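Local coordinates for protein PPR (PDB 1MZU) that forms the chromophore-binding photoactive yellow protein (PAS) domain of a sensor histidine kinase and probably senses light to regulate that kinase's phosphorelay, at residues R49-L54 against F99-Q104; G34-D39 against R65-E70; S81-D86 against L93-D98. All coordinates share one frame; numbering follows the deposited sequence.

Interaction 1 (R49-L54 against F99-Q104); sequences RTESRL and FVFDFQ. With HC4 (4'-hydroxycinnamic acid), chain D.
Glu-51 and Phe-101 come within 4.3 Å of each other, OE2 to CE2, but what really joins them is the 4'-hydroxycinnamic acid chromophore. Its O4' is hydrogen-bonded to Glu-51 OE2 at 2.8 Å. Glu-51 reaches this oxygen with CG anti to the backbone N (chi1 -169°) and a bend at chi2 (54°), which swings the carboxylate alongside the phenol oxygen, only a little out of the plane of the chromophore ring. HC4 C6' lies 3.6 Å above the plane of the Phe-101 ring, over its centre, and the two planes are steeply inclined, so the C5'-C6' edge of the chromophore meets the phenylalanine face in a T-shaped manner. Phe-103 does the reverse: its CE2 edge stands over the C1' side of the chromophore face, the two planes close to perpendicular, with CE2 3.6 Å from HC4 C1'. Replacing Phe-101 with an alanine here would probably leave the C5'-C6' edge without its aromatic cover and the chromophore ring freer to tilt about its bond to Glu-51. Phe-103 also carries the direct link to the helix, CE1 lying 3.1 Å from Leu-54 O, a tight approach. One face of Phe-103 receives Phe-101 CB, 3.8 Å above its plane and offset toward the rim, so the two residues also pack directly on each other. Further out, backbone hydrogen bonding ties Phe-101 to Val-108 of the adjacent strand. Tyr-47 OH and Cys-74 N add hydrogen bonds to the chromophore, in this family joined to the protein through a cysteine thioester, presumably Cys-74 here. A buried acid at the phenol oxygen and aromatic walls around the ring are the hallmarks of the photoactive yellow protein pocket within a PAS fold.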
ATOM      1  N   ARG A  49       4.573  -4.217 -10.117  1.00 50.11           N
ATOM      2  CA  ARG A  49       5.569  -3.473 -10.899  1.00 47.89           C
ATOM      3  C   ARG A  49       5.256  -1.998 -11.142  1.00 48.78           C
ATOM      4  O   ARG A  49       6.180  -1.183 -11.274  1.00 46.87           O
ATOM      5  CB  ARG A  49       5.818  -4.175 -12.230  1.00 51.66           C
ATOM      6  N   THR A  50       3.966  -1.662 -11.223  1.00 47.63           N
ATOM      7  CA  THR A  50       3.515  -0.276 -11.433  1.00 47.53           C
ATOM      8  C   THR A  50       3.914   0.565 -10.220  1.00 45.93           C
ATOM      9  O   THR A  50       4.349   1.706 -10.374  1.00 43.46           O
ATOM     10  CB  THR A  50       1.983  -0.191 -11.597  1.00 48.01           C
ATOM     11  OG1 THR A  50       1.544  -1.192 -12.520  1.00 51.84           O
ATOM     12  CG2 THR A  50       1.565   1.184 -12.123  1.00 49.77           C
ATOM     13  N   GLU A  51       3.803  -0.045  -9.034  1.00 44.73           N
ATOM     14  CA  GLU A  51       4.167   0.588  -7.768  1.00 44.45           C
ATOM     15  C   GLU A  51       5.676   0.689  -7.649  1.00 41.57           C
ATOM     16  O   GLU A  51       6.188   1.665  -7.113  1.00 41.21           O
ATOM     17  CB  GLU A  51       3.588  -0.189  -6.565  1.00 45.79           C
ATOM     18  CG  GLU A  51       3.688   0.522  -5.179  1.00 42.96           C
ATOM     19  CD  GLU A  51       3.100   1.943  -5.120  1.00 47.55           C
ATOM     20  OE1 GLU A  51       2.252   2.313  -5.967  1.00 44.09           O
ATOM     21  OE2 GLU A  51       3.491   2.698  -4.204  1.00 41.66           O
ATOM     22  N   SER A  52       6.367  -0.329  -8.166  1.00 42.97           N
ATOM     23  CA  SER A  52       7.829  -0.386  -8.193  1.00 44.63           C
ATOM     24  C   SER A  52       8.369   0.724  -9.082  1.00 45.37           C
ATOM     25  O   SER A  52       9.384   1.324  -8.763  1.00 46.02           O
ATOM     26  CB  SER A  52       8.305  -1.732  -8.743  1.00 45.88           C
ATOM     27  OG  SER A  52       9.708  -1.758  -8.901  1.00 48.84           O
ATOM     28  N   ARG A  53       7.644   1.016 -10.166  1.00 47.94           N
ATOM     29  CA  ARG A  53       8.014   2.061 -11.133  1.00 51.29           C
ATOM     30  C   ARG A  53       7.812   3.464 -10.553  1.00 52.80           C
ATOM     31  O   ARG A  53       8.572   4.379 -10.867  1.00 54.32           O
ATOM     32  CB  ARG A  53       7.205   1.901 -12.415  1.00 53.73           C
ATOM     33  N   LEU A  54       6.810   3.603  -9.683  1.00 53.51           N
ATOM     34  CA  LEU A  54       6.509   4.865  -9.015  1.00 56.19           C
ATOM     35  C   LEU A  54       7.395   5.089  -7.785  1.00 57.18           C
ATOM     36  O   LEU A  54       7.680   6.233  -7.431  1.00 58.53           O
ATOM     37  CB  LEU A  54       5.030   4.941  -8.596  1.00 58.22           C
ATOM     38  CG  LEU A  54       3.907   5.043  -9.628  1.00 63.05           C
ATOM     39  CD1 LEU A  54       2.566   5.228  -8.924  1.00 64.46           C
ATOM     40  CD2 LEU A  54       4.141   6.204 -10.595  1.00 63.62           C
ATOM     41  N   PHE A  99      -2.850  12.066  -0.969  1.00 39.94           N
ATOM     42  CA  PHE A  99      -1.595  11.972  -0.226  1.00 40.23           C
ATOM     43  C   PHE A  99      -0.414  12.358  -1.104  1.00 40.00           C
ATOM     44  O   PHE A  99      -0.524  12.399  -2.328  1.00 37.25           O
ATOM     45  CB  PHE A  99      -1.404  10.525   0.272  1.00 39.75           C
ATOM     46  CG  PHE A  99      -0.614  10.420   1.544  1.00 36.32           C
ATOM     47  CD1 PHE A  99      -1.188  10.806   2.762  1.00 33.67           C
ATOM     48  CD2 PHE A  99       0.726   9.979   1.526  1.00 36.39           C
ATOM     49  CE1 PHE A  99      -0.443  10.762   3.955  1.00 38.29           C
ATOM     50  CE2 PHE A  99       1.492   9.929   2.711  1.00 33.11           C
ATOM     51  CZ  PHE A  99       0.907  10.322   3.931  1.00 36.74           C
ATOM     52  N   VAL A 100       0.717  12.627  -0.457  1.00 40.58           N
ATOM     53  CA  VAL A 100       1.946  13.000  -1.145  1.00 42.19           C
ATOM     54  C   VAL A 100       3.108  12.179  -0.564  1.00 44.38           C
ATOM     55  O   VAL A 100       3.307  12.137   0.655  1.00 45.97           O
ATOM     56  CB  VAL A 100       2.186  14.563  -1.098  1.00 43.67           C
ATOM     57  CG1 VAL A 100       2.426  15.075   0.328  1.00 47.02           C
ATOM     58  CG2 VAL A 100       3.321  14.969  -2.016  1.00 45.05           C
ATOM     59  N   PHE A 101       3.787  11.442  -1.440  1.00 45.74           N
ATOM     60  CA  PHE A 101       4.929  10.612  -1.071  1.00 47.85           C
ATOM     61  C   PHE A 101       6.236  11.403  -1.128  1.00 52.05           C
ATOM     62  O   PHE A 101       6.624  11.912  -2.192  1.00 51.63           O
ATOM     63  CB  PHE A 101       5.004   9.367  -1.964  1.00 42.72           C
ATOM     64  CG  PHE A 101       4.048   8.271  -1.569  1.00 39.92           C
ATOM     65  CD1 PHE A 101       3.640   8.129  -0.228  1.00 38.80           C
ATOM     66  CD2 PHE A 101       3.545   7.371  -2.533  1.00 38.35           C
ATOM     67  CE1 PHE A 101       2.739   7.110   0.162  1.00 40.55           C
ATOM     68  CE2 PHE A 101       2.638   6.338  -2.158  1.00 38.45           C
ATOM     69  CZ  PHE A 101       2.235   6.215  -0.795  1.00 35.50           C
ATOM     70  N   ASP A 102       6.896  11.510   0.031  1.00 56.40           N
ATOM     71  CA  ASP A 102       8.156  12.249   0.188  1.00 60.06           C
ATOM     72  C   ASP A 102       9.402  11.399  -0.083  1.00 62.11           C
ATOM     73  O   ASP A 102      10.074  10.917   0.847  1.00 63.49           O
ATOM     74  CB  ASP A 102       8.228  12.872   1.591  1.00 61.96           C
ATOM     75  CG  ASP A 102       9.219  14.018   1.676  1.00 65.43           C
ATOM     76  OD1 ASP A 102       9.135  14.947   0.833  1.00 67.23           O
ATOM     77  OD2 ASP A 102      10.074  13.992   2.590  1.00 65.55           O
ATOM     78  N   PHE A 103       9.711  11.251  -1.369  1.00 63.42           N
ATOM     79  CA  PHE A 103      10.867  10.483  -1.823  1.00 64.86           C
ATOM     80  C   PHE A 103      12.139  11.318  -1.761  1.00 64.26           C
ATOM     81  O   PHE A 103      12.090  12.493  -1.404  1.00 66.13           O
ATOM     82  CB  PHE A 103      10.628   9.962  -3.248  1.00 66.55           C
ATOM     83  CG  PHE A 103       9.530   8.929  -3.353  1.00 69.03           C
ATOM     84  CD1 PHE A 103       8.848   8.725  -4.572  1.00 70.07           C
ATOM     85  CD2 PHE A 103       9.178   8.135  -2.241  1.00 69.71           C
ATOM     86  CE1 PHE A 103       7.823   7.732  -4.679  1.00 70.33           C
ATOM     87  CE2 PHE A 103       8.170   7.153  -2.332  1.00 70.32           C
ATOM     88  CZ  PHE A 103       7.487   6.943  -3.547  1.00 69.51           C
ATOM     89  N   GLN A 104      13.267  10.717  -2.134  1.00 63.80           N
ATOM     90  CA  GLN A 104      14.570  11.385  -2.119  1.00 63.82           C
ATOM     91  C   GLN A 104      14.669  12.534  -3.123  1.00 64.59           C
ATOM     92  O   GLN A 104      15.204  13.599  -2.809  1.00 63.94           O
ATOM     93  CB  GLN A 104      15.683  10.365  -2.394  1.00 63.80           C
ATOM     94  CG  GLN A 104      15.701   9.203  -1.421  1.00 64.42           C
ATOM     95  CD  GLN A 104      16.994   8.431  -1.453  1.00 64.86           C
ATOM     96  OE1 GLN A 104      17.174   7.534  -2.275  1.00 65.82           O
ATOM     97  NE2 GLN A 104      17.899   8.759  -0.537  1.00 66.43           N
TER
HETATM   98  C1  HC4 D 130       7.032   7.354   2.565  1.00 39.21           C
HETATM   99  O1  HC4 D 130       7.994   7.029   3.336  1.00 32.92           O
HETATM  100  C2  HC4 D 130       6.654   6.630   1.377  1.00 34.15           C
HETATM  101  C3  HC4 D 130       7.384   5.631   0.894  1.00 36.32           C
HETATM  102  C1' HC4 D 130       6.946   4.685  -0.092  1.00 34.98           C
HETATM  103  C2' HC4 D 130       7.868   3.625  -0.517  1.00 36.06           C
HETATM  104  C3' HC4 D 130       7.427   2.630  -1.419  1.00 35.68           C
HETATM  105  C4' HC4 D 130       6.070   2.626  -1.854  1.00 33.91           C
HETATM  106  C5' HC4 D 130       5.181   3.649  -1.437  1.00 33.12           C
HETATM  107  C6' HC4 D 130       5.624   4.636  -0.557  1.00 31.66           C
HETATM  108  O4' HC4 D 130       5.622   1.711  -2.686  1.00 30.26           O

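Interaction 2 (G34-D39 against R65-E70); sequences GAIQVD and RNFFTE
Ile-36 and Val-38 pack against Phe-67 in a buried, wholly apolar contact near the centre of the chain, where strand 34-39 of the antiparallel sheet meets the short helix 67-71 lying over it. This is core packing of the PAS fold beside the chromophore, whose nearest atom is about 4 Å from the Phe-67 side chain. Ile-36 sends CD1 to within 3.6 Å of Phe-67 CE1, the two side chains crossing at about a right angle. Val-38 touches nearer the backbone, its CG1 lying 4.0 Å from Phe-67 CB. With its CG anti to the backbone N (chi1 -175°), Phe-67 extends the ring from the first turn of the helix toward Ile-36. Its CD2 lies 3.5 Å above the plane of the Phe-68 ring, offset toward the rim. The start of the helix that carries Phe-67 is held by polar groups: Asn-66 is the N-cap, its OD1 accepting from Thr-69 N at 3.0 Å. Glu-70 OE1 takes the Asn-66 N-H at 2.8 Å in a nearly straight bond (173°). No hydrogen bond crosses between the segments, so the contact rests on apolar packing and complementary shape; the polar bonds lie within 65-70.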
ATOM      1  N   GLY A  34      -0.907   1.504  -8.745  1.00 37.37           N
ATOM      2  CA  GLY A  34       0.002   0.737  -7.903  1.00 32.50           C
ATOM      3  C   GLY A  34      -0.828  -0.127  -6.960  1.00 27.83           C
ATOM      4  O   GLY A  34      -1.883   0.313  -6.534  1.00 28.05           O
ATOM      5  N   ALA A  35      -0.388  -1.351  -6.669  1.00 27.85           N
ATOM      6  CA  ALA A  35      -1.140  -2.259  -5.798  1.00 29.43           C
ATOM      7  C   ALA A  35      -0.270  -3.035  -4.808  1.00 30.79           C
ATOM      8  O   ALA A  35       0.648  -3.757  -5.204  1.00 33.17           O
ATOM      9  CB  ALA A  35      -1.966  -3.223  -6.655  1.00 30.98           C
ATOM     10  N   ILE A  36      -0.562  -2.867  -3.516  1.00 28.78           N
ATOM     11  CA  ILE A  36       0.177  -3.518  -2.424  1.00 27.06           C
ATOM     12  C   ILE A  36      -0.770  -4.287  -1.500  1.00 27.94           C
ATOM     13  O   ILE A  36      -1.778  -3.735  -1.057  1.00 31.66           O
ATOM     14  CB  ILE A  36       0.932  -2.474  -1.521  1.00 25.84           C
ATOM     15  CG1 ILE A  36       1.816  -1.563  -2.370  1.00 24.82           C
ATOM     16  CG2 ILE A  36       1.784  -3.198  -0.461  1.00 25.23           C
ATOM     17  CD1 ILE A  36       2.015  -0.168  -1.822  1.00 31.61           C
ATOM     18  N   GLN A  37      -0.432  -5.545  -1.201  1.00 26.20           N
ATOM     19  CA  GLN A  37      -1.214  -6.368  -0.276  1.00 26.25           C
ATOM     20  C   GLN A  37      -0.434  -6.530   1.004  1.00 27.23           C
ATOM     21  O   GLN A  37       0.720  -6.941   0.985  1.00 33.71           O
ATOM     22  CB  GLN A  37      -1.521  -7.754  -0.840  1.00 24.24           C
ATOM     23  CG  GLN A  37      -2.524  -8.560  -0.020  1.00 30.34           C
ATOM     24  CD  GLN A  37      -2.763  -9.949  -0.591  1.00 39.18           C
ATOM     25  OE1 GLN A  37      -3.824 -10.229  -1.142  1.00 43.51           O
ATOM     26  NE2 GLN A  37      -1.778 -10.824  -0.454  1.00 38.02           N
ATOM     27  N   VAL A  38      -1.094  -6.235   2.116  1.00 29.43           N
ATOM     28  CA  VAL A  38      -0.497  -6.329   3.436  1.00 29.84           C
ATOM     29  C   VAL A  38      -1.389  -7.144   4.356  1.00 33.66           C
ATOM     30  O   VAL A  38      -2.536  -7.428   4.019  1.00 31.77           O
ATOM     31  CB  VAL A  38      -0.303  -4.921   4.101  1.00 31.39           C
ATOM     32  CG1 VAL A  38       0.831  -4.141   3.428  1.00 30.16           C
ATOM     33  CG2 VAL A  38      -1.613  -4.109   4.046  1.00 32.54           C
ATOM     34  N   ASP A  39      -0.850  -7.547   5.503  1.00 32.58           N
ATOM     35  CA  ASP A  39      -1.667  -8.235   6.484  1.00 32.22           C
ATOM     36  C   ASP A  39      -2.026  -7.226   7.564  1.00 30.52           C
ATOM     37  O   ASP A  39      -1.685  -6.041   7.427  1.00 29.80           O
ATOM     38  CB  ASP A  39      -1.050  -9.538   7.025  1.00 31.51           C
ATOM     39  CG  ASP A  39       0.321  -9.364   7.640  1.00 35.36           C
ATOM     40  OD1 ASP A  39       1.135 -10.293   7.455  1.00 40.27           O
ATOM     41  OD2 ASP A  39       0.595  -8.353   8.338  1.00 34.00           O
ATOM     42  N   ARG A  65       8.612  -7.537   4.558  1.00 38.80           N
ATOM     43  CA  ARG A  65       8.871  -6.399   5.433  1.00 39.37           C
ATOM     44  C   ARG A  65       7.589  -5.610   5.713  1.00 37.88           C
ATOM     45  O   ARG A  65       6.627  -5.692   4.947  1.00 33.57           O
ATOM     46  CB  ARG A  65       9.919  -5.479   4.796  1.00 43.39           C
ATOM     47  CG  ARG A  65      11.356  -5.630   5.307  1.00 51.32           C
ATOM     48  CD  ARG A  65      11.978  -6.997   5.019  1.00 54.57           C
ATOM     49  NE  ARG A  65      13.425  -6.996   5.255  1.00 62.33           N
ATOM     50  CZ  ARG A  65      14.012  -7.163   6.440  1.00 66.14           C
ATOM     51  NH1 ARG A  65      13.286  -7.355   7.538  1.00 68.08           N
ATOM     52  NH2 ARG A  65      15.337  -7.129   6.528  1.00 68.32           N
ATOM     53  N   ASN A  66       7.589  -4.857   6.812  1.00 35.96           N
ATOM     54  CA  ASN A  66       6.444  -4.041   7.213  1.00 36.23           C
ATOM     55  C   ASN A  66       6.370  -2.727   6.420  1.00 36.18           C
ATOM     56  O   ASN A  66       7.340  -1.959   6.384  1.00 31.75           O
ATOM     57  CB  ASN A  66       6.499  -3.759   8.720  1.00 34.68           C
ATOM     58  CG  ASN A  66       5.164  -3.256   9.290  1.00 36.18           C
ATOM     59  OD1 ASN A  66       4.726  -2.133   9.019  1.00 36.20           O
ATOM     60  ND2 ASN A  66       4.537  -4.079  10.117  1.00 26.94           N
ATOM     61  N   PHE A  67       5.206  -2.486   5.806  1.00 32.55           N
ATOM     62  CA  PHE A  67       4.934  -1.287   5.001  1.00 32.36           C
ATOM     63  C   PHE A  67       5.034   0.010   5.802  1.00 31.74           C
ATOM     64  O   PHE A  67       5.677   0.946   5.360  1.00 34.04           O
ATOM     65  CB  PHE A  67       3.533  -1.386   4.331  1.00 25.68           C
ATOM     66  CG  PHE A  67       3.205  -0.247   3.383  1.00 23.69           C
ATOM     67  CD1 PHE A  67       3.871  -0.118   2.152  1.00 25.90           C
ATOM     68  CD2 PHE A  67       2.243   0.711   3.723  1.00 22.23           C
ATOM     69  CE1 PHE A  67       3.585   0.961   1.265  1.00 25.72           C
ATOM     70  CE2 PHE A  67       1.938   1.809   2.846  1.00 24.61           C
ATOM     71  CZ  PHE A  67       2.616   1.926   1.617  1.00 22.43           C
ATOM     72  N   PHE A  68       4.423   0.037   6.982  1.00 31.39           N
ATOM     73  CA  PHE A  68       4.398   1.244   7.808  1.00 35.19           C
ATOM     74  C   PHE A  68       5.621   1.547   8.663  1.00 34.98           C
ATOM     75  O   PHE A  68       6.042   2.706   8.751  1.00 36.51           O
ATOM     76  CB  PHE A  68       3.123   1.276   8.662  1.00 33.99           C
ATOM     77  CG  PHE A  68       1.862   1.103   7.864  1.00 32.19           C
ATOM     78  CD1 PHE A  68       1.337   2.175   7.116  1.00 29.73           C
ATOM     79  CD2 PHE A  68       1.221  -0.151   7.804  1.00 29.74           C
ATOM     80  CE1 PHE A  68       0.176   2.010   6.299  1.00 28.59           C
ATOM     81  CE2 PHE A  68       0.062  -0.342   6.991  1.00 32.97           C
ATOM     82  CZ  PHE A  68      -0.463   0.740   6.236  1.00 28.95           C
ATOM     83  N   THR A  69       6.218   0.511   9.247  1.00 33.99           N
ATOM     84  CA  THR A  69       7.389   0.704  10.107  1.00 36.44           C
ATOM     85  C   THR A  69       8.735   0.663   9.407  1.00 35.38           C
ATOM     86  O   THR A  69       9.664   1.307   9.875  1.00 40.05           O
ATOM     87  CB  THR A  69       7.431  -0.309  11.280  1.00 34.57           C
ATOM     88  OG1 THR A  69       7.574  -1.636  10.764  1.00 33.82           O
ATOM     89  CG2 THR A  69       6.164  -0.213  12.121  1.00 33.32           C
ATOM     90  N   GLU A  70       8.822  -0.086   8.299  1.00 35.51           N
ATOM     91  CA  GLU A  70      10.071  -0.258   7.540  1.00 35.01           C
ATOM     92  C   GLU A  70      10.165   0.323   6.126  1.00 34.39           C
ATOM     93  O   GLU A  70      11.032   1.157   5.875  1.00 35.95           O
ATOM     94  CB  GLU A  70      10.477  -1.746   7.494  1.00 36.51           C
ATOM     95  CG  GLU A  70      10.697  -2.402   8.861  1.00 36.84           C
ATOM     96  CD  GLU A  70      10.857  -3.915   8.798  1.00 42.43           C
ATOM     97  OE1 GLU A  70       9.912  -4.611   8.371  1.00 43.41           O
ATOM     98  OE2 GLU A  70      11.934  -4.410   9.187  1.00 46.83           O
TER

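Interaction 3 (S81-D86 against L93-D98); sequences SGRFMD and LDARFD
Leu-93 leads into the strand and spreads its two methyls over successive helix residues: CD1 lies 3.8 Å from Arg-83 O, and CD2 lies 3.8 Å from Phe-84 CD1, the Phe-84 and Leu-93 side chains crossing at a slant. Two residues on, Ala-95 offers only CB, 4.2 Å from Arg-83 CD, a small side chain past which the arginine runs. This is where a helix of the PAS fold covers its sheet: helix 81-86 and strand 94-98 run nearly antiparallel (164°), with axes 9.2 Å apart at closest approach, and the strand is the outermost one on that side. Arg-96 points away from the helix, although its carbonyl O comes 4.5 Å from Arg-83 NH2. At Phe-97 the guanidinium of Arg-83 lies flat on the ring, a cation-pi stack with centres 4.6 Å apart and planes only 11° from parallel. The stack is offset toward the CB end of the ring, with NH1 3.5 Å from both Phe-97 CG and CB. An extended chain from CG to NE brings the arginine's end there, the two side chains sliding past each other in opposite directions. Phe-80, one helical turn before Phe-84, meets the Phe-97 ring edge-to-face.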
ATOM      1  N   SER A  81      -1.622   5.490   8.340  1.00 27.28           N
ATOM      2  CA  SER A  81      -1.520   4.285   9.183  1.00 26.49           C
ATOM      3  C   SER A  81      -2.604   4.204  10.229  1.00 26.93           C
ATOM      4  O   SER A  81      -3.060   3.112  10.559  1.00 28.20           O
ATOM      5  CB  SER A  81      -0.138   4.137   9.854  1.00 30.31           C
ATOM      6  OG  SER A  81       0.092   5.129  10.835  1.00 25.96           O
ATOM      7  N   GLY A  82      -3.041   5.374  10.709  1.00 28.81           N
ATOM      8  CA  GLY A  82      -4.112   5.451  11.697  1.00 28.09           C
ATOM      9  C   GLY A  82      -5.405   4.955  11.066  1.00 28.04           C
ATOM     10  O   GLY A  82      -6.122   4.160  11.671  1.00 27.80           O
ATOM     11  N   ARG A  83      -5.645   5.364   9.816  1.00 27.09           N
ATOM     12  CA  ARG A  83      -6.823   4.952   9.033  1.00 30.45           C
ATOM     13  C   ARG A  83      -6.793   3.440   8.777  1.00 28.83           C
ATOM     14  O   ARG A  83      -7.830   2.777   8.804  1.00 29.00           O
ATOM     15  CB  ARG A  83      -6.858   5.693   7.701  1.00 27.26           C
ATOM     16  CG  ARG A  83      -8.041   6.614   7.544  1.00 42.22           C
ATOM     17  CD  ARG A  83      -7.816   7.553   6.403  1.00 39.02           C
ATOM     18  NE  ARG A  83      -8.939   8.439   6.135  1.00 40.14           N
ATOM     19  CZ  ARG A  83      -8.810   9.669   5.642  1.00 41.92           C
ATOM     20  NH1 ARG A  83      -7.604  10.174   5.384  1.00 42.93           N
ATOM     21  NH2 ARG A  83      -9.889  10.367   5.321  1.00 41.87           N
ATOM     22  N   PHE A  84      -5.586   2.908   8.573  1.00 28.56           N
ATOM     23  CA  PHE A  84      -5.384   1.469   8.369  1.00 27.81           C
ATOM     24  C   PHE A  84      -5.703   0.689   9.652  1.00 25.10           C
ATOM     25  O   PHE A  84      -6.451  -0.287   9.603  1.00 28.85           O
ATOM     26  CB  PHE A  84      -3.942   1.158   7.896  1.00 24.68           C
ATOM     27  CG  PHE A  84      -3.643  -0.327   7.765  1.00 29.00           C
ATOM     28  CD1 PHE A  84      -4.120  -1.051   6.659  1.00 28.41           C
ATOM     29  CD2 PHE A  84      -2.906  -1.012   8.760  1.00 31.15           C
ATOM     30  CE1 PHE A  84      -3.879  -2.435   6.536  1.00 24.86           C
ATOM     31  CE2 PHE A  84      -2.652  -2.407   8.649  1.00 30.09           C
ATOM     32  CZ  PHE A  84      -3.146  -3.116   7.532  1.00 31.42           C
ATOM     33  N   MET A  85      -5.136   1.134  10.780  1.00 29.71           N
ATOM     34  CA  MET A  85      -5.325   0.506  12.099  1.00 30.39           C
ATOM     35  C   MET A  85      -6.792   0.453  12.522  1.00 33.26           C
ATOM     36  O   MET A  85      -7.244  -0.561  13.056  1.00 32.61           O
ATOM     37  CB  MET A  85      -4.488   1.222  13.172  1.00 36.35           C
ATOM     38  CG  MET A  85      -4.519   0.571  14.592  1.00 45.80           C
ATOM     39  SD  MET A  85      -5.942   1.075  15.661  1.00 58.11           S
ATOM     40  CE  MET A  85      -5.809  -0.065  17.062  1.00 50.95           C
ATOM     41  N   ASP A  86      -7.519   1.542  12.265  1.00 31.78           N
ATOM     42  CA  ASP A  86      -8.942   1.654  12.579  1.00 33.57           C
ATOM     43  C   ASP A  86      -9.791   0.746  11.710  1.00 34.36           C
ATOM     44  O   ASP A  86     -10.777   0.191  12.179  1.00 34.42           O
ATOM     45  CB  ASP A  86      -9.427   3.102  12.433  1.00 33.90           C
ATOM     46  CG  ASP A  86      -8.983   3.977  13.577  1.00 32.60           C
ATOM     47  OD1 ASP A  86      -8.900   3.479  14.716  1.00 30.04           O
ATOM     48  OD2 ASP A  86      -8.721   5.167  13.338  1.00 37.02           O
ATOM     49  N   LEU A  93     -12.136  -2.186   6.277  1.00 40.78           N
ATOM     50  CA  LEU A  93     -11.209  -1.149   5.831  1.00 37.76           C
ATOM     51  C   LEU A  93     -11.784  -0.586   4.529  1.00 34.87           C
ATOM     52  O   LEU A  93     -12.038  -1.330   3.579  1.00 35.58           O
ATOM     53  CB  LEU A  93      -9.789  -1.711   5.605  1.00 34.03           C
ATOM     54  CG  LEU A  93      -8.723  -0.760   5.040  1.00 34.64           C
ATOM     55  CD1 LEU A  93      -8.497   0.428   5.957  1.00 33.90           C
ATOM     56  CD2 LEU A  93      -7.428  -1.497   4.790  1.00 35.18           C
ATOM     57  N   ASP A  94     -12.041   0.717   4.523  1.00 33.59           N
ATOM     58  CA  ASP A  94     -12.581   1.396   3.357  1.00 35.14           C
ATOM     59  C   ASP A  94     -12.261   2.875   3.459  1.00 35.67           C
ATOM     60  O   ASP A  94     -12.953   3.628   4.163  1.00 35.82           O
ATOM     61  CB  ASP A  94     -14.086   1.182   3.232  1.00 39.83           C
ATOM     62  CG  ASP A  94     -14.553   1.343   1.819  1.00 43.96           C
ATOM     63  OD1 ASP A  94     -14.825   2.490   1.402  1.00 47.77           O
ATOM     64  OD2 ASP A  94     -14.589   0.320   1.103  1.00 49.69           O
ATOM     65  N   ALA A  95     -11.231   3.288   2.726  1.00 31.71           N
ATOM     66  CA  ALA A  95     -10.786   4.671   2.760  1.00 32.42           C
ATOM     67  C   ALA A  95     -10.314   5.138   1.400  1.00 34.69           C
ATOM     68  O   ALA A  95      -9.765   4.358   0.616  1.00 32.27           O
ATOM     69  CB  ALA A  95      -9.673   4.838   3.787  1.00 32.39           C
ATOM     70  N   ARG A  96     -10.513   6.431   1.149  1.00 36.42           N
ATOM     71  CA  ARG A  96     -10.120   7.095  -0.089  1.00 38.87           C
ATOM     72  C   ARG A  96      -9.674   8.485   0.348  1.00 40.37           C
ATOM     73  O   ARG A  96     -10.431   9.201   1.024  1.00 40.36           O
ATOM     74  CB  ARG A  96     -11.316   7.173  -1.048  1.00 42.40           C
ATOM     75  CG  ARG A  96     -11.014   7.764  -2.438  1.00 52.15           C
ATOM     76  CD  ARG A  96     -12.168   7.563  -3.433  1.00 59.06           C
ATOM     77  NE  ARG A  96     -13.455   8.072  -2.946  1.00 65.20           N
ATOM     78  CZ  ARG A  96     -14.567   7.343  -2.832  1.00 67.17           C
ATOM     79  NH1 ARG A  96     -14.572   6.060  -3.174  1.00 68.69           N
ATOM     80  NH2 ARG A  96     -15.668   7.884  -2.324  1.00 69.70           N
ATOM     81  N   PHE A  97      -8.424   8.835   0.026  1.00 37.25           N
ATOM     82  CA  PHE A  97      -7.857  10.141   0.400  1.00 34.05           C
ATOM     83  C   PHE A  97      -6.663  10.528  -0.461  1.00 37.00           C
ATOM     84  O   PHE A  97      -6.006   9.664  -1.035  1.00 36.61           O
ATOM     85  CB  PHE A  97      -7.450  10.170   1.897  1.00 33.44           C
ATOM     86  CG  PHE A  97      -6.480   9.074   2.304  1.00 35.60           C
ATOM     87  CD1 PHE A  97      -6.949   7.775   2.598  1.00 35.78           C
ATOM     88  CD2 PHE A  97      -5.099   9.338   2.418  1.00 32.94           C
ATOM     89  CE1 PHE A  97      -6.060   6.750   3.003  1.00 38.44           C
ATOM     90  CE2 PHE A  97      -4.198   8.325   2.821  1.00 35.55           C
ATOM     91  CZ  PHE A  97      -4.680   7.028   3.116  1.00 37.16           C
ATOM     92  N   ASP A  98      -6.384  11.831  -0.521  1.00 38.25           N
ATOM     93  CA  ASP A  98      -5.248  12.356  -1.279  1.00 42.28           C
ATOM     94  C   ASP A  98      -4.011  12.334  -0.377  1.00 40.79           C
ATOM     95  O   ASP A  98      -4.118  12.517   0.838  1.00 39.51           O
ATOM     96  CB  ASP A  98      -5.530  13.779  -1.794  1.00 46.38           C
ATOM     97  CG  ASP A  98      -6.586  13.813  -2.909  1.00 50.01           C
ATOM     98  OD1 ASP A  98      -6.923  12.744  -3.471  1.00 50.97           O
ATOM     99  OD2 ASP A  98      -7.095  14.913  -3.224  1.00 54.06           O
TER

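In the fold
Following the chain from the N terminus, strand 34-39 opens interaction 2 and helix 49-55 opens interaction 1 before 65-70 returns to close interaction 2, so these two cross. Helix 78-89 then opens interaction 3, which 93-98 soon closes, and the same strand runs on to about 102 and, with the loop residues after it, closes interaction 1; interaction 3 thus lies wholly within the span of interaction 1, while following interaction 2 in series. Glu-51 CG packs 3.8 Å from Ile-36 CD1, tying interactions 1 and 2, and Phe-68 CE2 lies 3.5 Å from Phe-84 CD2, tying interactions 2 and 3. Together they fasten three helices to the antiparallel sheet.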